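Local coordinates for acetyl transferase (Salmonella typhimurium, PDB 1S7K), which probably transfers an acetyl group from acetyl-coenzyme A to the N-terminal amino group of ribosomal protein L7/L12, at residues I130-I135 / M174-I179. Numbering follows the deposited sequence.
Sequences IRRFVI and MYARII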
ATOM      1  N   ILE A 130      15.044  -4.530   5.812  1.00 14.44           N
ATOM      2  CA  ILE A 130      14.338  -4.054   4.598  1.00 14.26           C
ATOM      3  C   ILE A 130      15.239  -4.459   3.414  1.00 13.58           C
ATOM      4  O   ILE A 130      16.445  -4.174   3.433  1.00 12.60           O
ATOM      5  CB  ILE A 130      14.128  -2.534   4.594  1.00 17.03           C
ATOM      6  CG1 ILE A 130      13.460  -2.098   5.907  1.00 18.50           C
ATOM      7  CG2 ILE A 130      13.250  -2.107   3.377  1.00 15.77           C
ATOM      8  CD1 ILE A 130      12.889  -0.704   5.856  1.00 22.99           C
ATOM      9  N   ARG A 131      14.628  -5.073   2.382  1.00 13.56           N
ATOM     10  CA  ARG A 131      15.298  -5.545   1.173  1.00 12.71           C
ATOM     11  C   ARG A 131      14.644  -4.995  -0.132  1.00 12.65           C
ATOM     12  O   ARG A 131      15.282  -4.942  -1.147  1.00 12.47           O
ATOM     13  CB  ARG A 131      15.246  -7.079   1.074  1.00 14.07           C
ATOM     14  CG  ARG A 131      13.794  -7.631   0.881  1.00 14.67           C
ATOM     15  CD  ARG A 131      13.787  -9.126   1.173  1.00 14.69           C
ATOM     16  NE  ARG A 131      14.692  -9.818   0.251  1.00 16.42           N
ATOM     17  CZ  ARG A 131      14.426 -10.035  -1.050  1.00 15.13           C
ATOM     18  NH1 ARG A 131      13.294  -9.626  -1.611  1.00 11.52           N
ATOM     19  NH2 ARG A 131      15.309 -10.680  -1.785  1.00 18.81           N
ATOM     20  N   ARG A 132      13.396  -4.551  -0.060  1.00 10.92           N
ATOM     21  CA  ARG A 132      12.672  -4.059  -1.231  1.00  9.29           C
ATOM     22  C   ARG A 132      12.324  -2.572  -0.973  1.00  9.23           C
ATOM     23  O   ARG A 132      11.575  -2.231  -0.041  1.00  9.25           O
ATOM     24  CB  ARG A 132      11.378  -4.884  -1.463  1.00  8.98           C
ATOM     25  CG  ARG A 132      10.580  -4.407  -2.777  1.00  7.67           C
ATOM     26  CD  ARG A 132       9.270  -5.275  -2.982  1.00  9.97           C
ATOM     27  NE  ARG A 132       8.278  -4.510  -3.719  1.00  8.13           N
ATOM     28  CZ  ARG A 132       8.348  -4.239  -5.025  1.00 12.23           C
ATOM     29  NH1 ARG A 132       7.433  -3.458  -5.586  1.00 11.29           N
ATOM     30  NH2 ARG A 132       9.255  -4.835  -5.800  1.00 11.06           N
ATOM     31  N   PHE A 133      12.899  -1.684  -1.782  1.00  8.11           N
ATOM     32  CA  PHE A 133      12.674  -0.265  -1.575  1.00  9.33           C
ATOM     33  C   PHE A 133      11.836   0.223  -2.706  1.00  8.45           C
ATOM     34  O   PHE A 133      12.188  -0.014  -3.868  1.00 10.03           O
ATOM     35  CB  PHE A 133      14.020   0.488  -1.551  1.00  9.85           C
ATOM     36  CG  PHE A 133      14.944   0.001  -0.482  1.00  9.68           C
ATOM     37  CD1 PHE A 133      15.831  -1.038  -0.746  1.00  9.98           C
ATOM     38  CD2 PHE A 133      14.863   0.527   0.804  1.00 10.15           C
ATOM     39  CE1 PHE A 133      16.625  -1.550   0.255  1.00 10.79           C
ATOM     40  CE2 PHE A 133      15.674   0.006   1.831  1.00 15.22           C
ATOM     41  CZ  PHE A 133      16.564  -1.044   1.539  1.00  8.08           C
ATOM     42  N   VAL A 134      10.730   0.873  -2.391  1.00  7.53           N
ATOM     43  CA  VAL A 134       9.805   1.283  -3.433  1.00  8.14           C
ATOM     44  C   VAL A 134       9.550   2.739  -3.534  1.00  8.19           C
ATOM     45  O   VAL A 134       9.457   3.385  -2.513  1.00  8.04           O
ATOM     46  CB  VAL A 134       8.431   0.605  -3.187  1.00  6.38           C
ATOM     47  CG1 VAL A 134       7.419   0.967  -4.296  1.00  8.40           C
ATOM     48  CG2 VAL A 134       8.670  -0.966  -3.150  1.00 10.89           C
ATOM     49  N   ILE A 135       9.526   3.272  -4.766  1.00  7.34           N
ATOM     50  CA  ILE A 135       9.174   4.704  -4.975  1.00  7.79           C
ATOM     51  C   ILE A 135       7.935   4.750  -5.834  1.00  9.89           C
ATOM     52  O   ILE A 135       7.964   4.259  -6.995  1.00  7.83           O
ATOM     53  CB  ILE A 135      10.267   5.499  -5.732  1.00  6.83           C
ATOM     54  CG1 ILE A 135      11.444   5.735  -4.781  1.00 10.17           C
ATOM     55  CG2 ILE A 135       9.656   6.880  -6.268  1.00 11.55           C
ATOM     56  CD1 ILE A 135      12.780   6.252  -5.412  1.00 10.89           C
ATOM     57  N   MET A 174       5.421   3.057 -10.446  1.00  8.50           N
ATOM     58  CA  MET A 174       5.894   2.314  -9.315  1.00  7.96           C
ATOM     59  C   MET A 174       7.265   1.807  -9.704  1.00  8.35           C
ATOM     60  O   MET A 174       7.413   1.064 -10.684  1.00  8.60           O
ATOM     61  CB  MET A 174       4.966   1.136  -8.960  1.00  8.47           C
ATOM     62  CG  MET A 174       5.681   0.305  -7.828  1.00 14.77           C
ATOM     63  SD  MET A 174       4.659  -1.011  -7.138  1.00 16.72           S
ATOM     64  CE  MET A 174       3.517   0.012  -6.208  1.00 17.90           C
ATOM     65  N   TYR A 175       8.261   2.180  -8.892  1.00  4.55           N
ATOM     66  CA  TYR A 175       9.680   1.819  -9.082  1.00  6.37           C
ATOM     67  C   TYR A 175      10.169   0.989  -7.909  1.00  8.42           C
ATOM     68  O   TYR A 175       9.727   1.192  -6.770  1.00  8.39           O
ATOM     69  CB  TYR A 175      10.554   3.075  -9.085  1.00  7.11           C
ATOM     70  CG  TYR A 175      10.429   3.980 -10.287  1.00 10.24           C
ATOM     71  CD1 TYR A 175      11.206   3.765 -11.434  1.00 12.02           C
ATOM     72  CD2 TYR A 175       9.592   5.099 -10.248  1.00 11.26           C
ATOM     73  CE1 TYR A 175      11.143   4.716 -12.531  1.00 10.42           C
ATOM     74  CE2 TYR A 175       9.522   6.003 -11.298  1.00 11.79           C
ATOM     75  CZ  TYR A 175      10.316   5.812 -12.446  1.00 13.38           C
ATOM     76  OH  TYR A 175      10.295   6.792 -13.477  1.00 13.03           O
ATOM     77  N   ALA A 176      11.067   0.061  -8.156  1.00  8.44           N
ATOM     78  CA  ALA A 176      11.592  -0.697  -7.019  1.00 10.10           C
ATOM     79  C   ALA A 176      13.051  -1.032  -7.188  1.00  7.22           C
ATOM     80  O   ALA A 176      13.567  -1.133  -8.309  1.00  8.04           O
ATOM     81  CB  ALA A 176      10.761  -2.042  -6.744  1.00 10.62           C
ATOM     82  N   ARG A 177      13.731  -1.152  -6.057  1.00  8.77           N
ATOM     83  CA  ARG A 177      15.110  -1.619  -6.030  1.00 10.98           C
ATOM     84  C   ARG A 177      15.203  -2.645  -4.927  1.00 12.11           C
ATOM     85  O   ARG A 177      14.715  -2.376  -3.808  1.00 11.06           O
ATOM     86  CB  ARG A 177      16.075  -0.474  -5.677  1.00 11.01           C
ATOM     87  CG  ARG A 177      17.520  -0.915  -5.993  1.00 15.22           C
ATOM     88  CD  ARG A 177      18.455   0.296  -6.222  1.00 17.49           C
ATOM     89  NE  ARG A 177      19.820  -0.131  -5.983  1.00 20.36           N
ATOM     90  CZ  ARG A 177      20.825   0.674  -5.662  1.00 19.92           C
ATOM     91  NH1 ARG A 177      20.642   1.988  -5.565  1.00 19.67           N
ATOM     92  NH2 ARG A 177      22.003   0.129  -5.331  1.00 17.44           N
ATOM     93  N   ILE A 178      15.799  -3.810  -5.229  1.00 12.89           N
ATOM     94  CA  ILE A 178      15.996  -4.857  -4.228  1.00 10.48           C
ATOM     95  C   ILE A 178      17.515  -4.854  -3.882  1.00 10.49           C
ATOM     96  O   ILE A 178      18.378  -4.794  -4.793  1.00  9.65           O
ATOM     97  CB  ILE A 178      15.653  -6.261  -4.777  1.00 12.77           C
ATOM     98  CG1 ILE A 178      14.199  -6.311  -5.314  1.00 13.59           C
ATOM     99  CG2 ILE A 178      15.936  -7.353  -3.684  1.00 12.92           C
ATOM    100  CD1 ILE A 178      13.140  -6.290  -4.300  1.00 17.26           C
ATOM    101  N   ILE A 179      17.832  -4.888  -2.592  1.00 10.50           N
ATOM    102  CA  ILE A 179      19.234  -4.962  -2.128  1.00 10.45           C
ATOM    103  C   ILE A 179      19.241  -6.024  -0.977  1.00 14.20           C
ATOM    104  O   ILE A 179      18.816  -5.768   0.162  1.00 14.44           O
ATOM    105  CB  ILE A 179      19.734  -3.556  -1.592  1.00  9.88           C
ATOM    106  CG1 ILE A 179      19.631  -2.507  -2.695  1.00 11.11           C
ATOM    107  CG2 ILE A 179      21.163  -3.675  -1.211  1.00 10.60           C
ATOM    108  CD1 ILE A 179      20.086  -1.049  -2.265  1.00 11.57           C
TER
HETATM  109  O   HOH W   1      18.344  -6.298   2.908  1.00 22.15           O
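Phe-133 and Arg-177 exchange two backbone hydrogen bonds, as do Ile-135 and Tyr-175, in an antiparallel pairing of strands 132-138 and 168-178 within the mixed sheet of the GNAT fold. The strand directions differ by 157°. Phe-133 N reaches Arg-177 O at 2.8 Å, and past the strand ends Ile-179 N still donates to Arg-131 O. One water lies within hydrogen-bonding distance of both carbonyl oxygens, Ile-130 O and Ile-179 O.

The side chains illustrate how alternation gives a sheet two different faces. Phe-133, Ile-135, Tyr-175 and Arg-177 share one, with helix 112-127 packed on Phe-133 and Arg-177. Here CB of Ile-179 meets the edge of the Phe-133 ring (CE1 to CB, 4.1 Å), while Tyr-175, hydrogen-bonded through OH to Asn-145, lies close to Cys-137, which carries covalently bound CoA in another structure of the protein but is unoccupied here.

The other face belongs to Arg-132, Val-134, Ala-176 and Ile-178 and adjoins the second subunit. With CG anti to its backbone N (chi1 -178°), Arg-132 runs out extended from this face. Ile-178 CD1 presses on its stem, 3.5 Å from Arg-132 CG, and a salt bridge to Glu-156 holds its end. Met-174 SD sits at the edge of this guanidinium, 4.0 Å from Arg-132 NH1, whereas the methyl of Ala-176 lies over one face, its CB 3.3 Å from Arg-132 NH2.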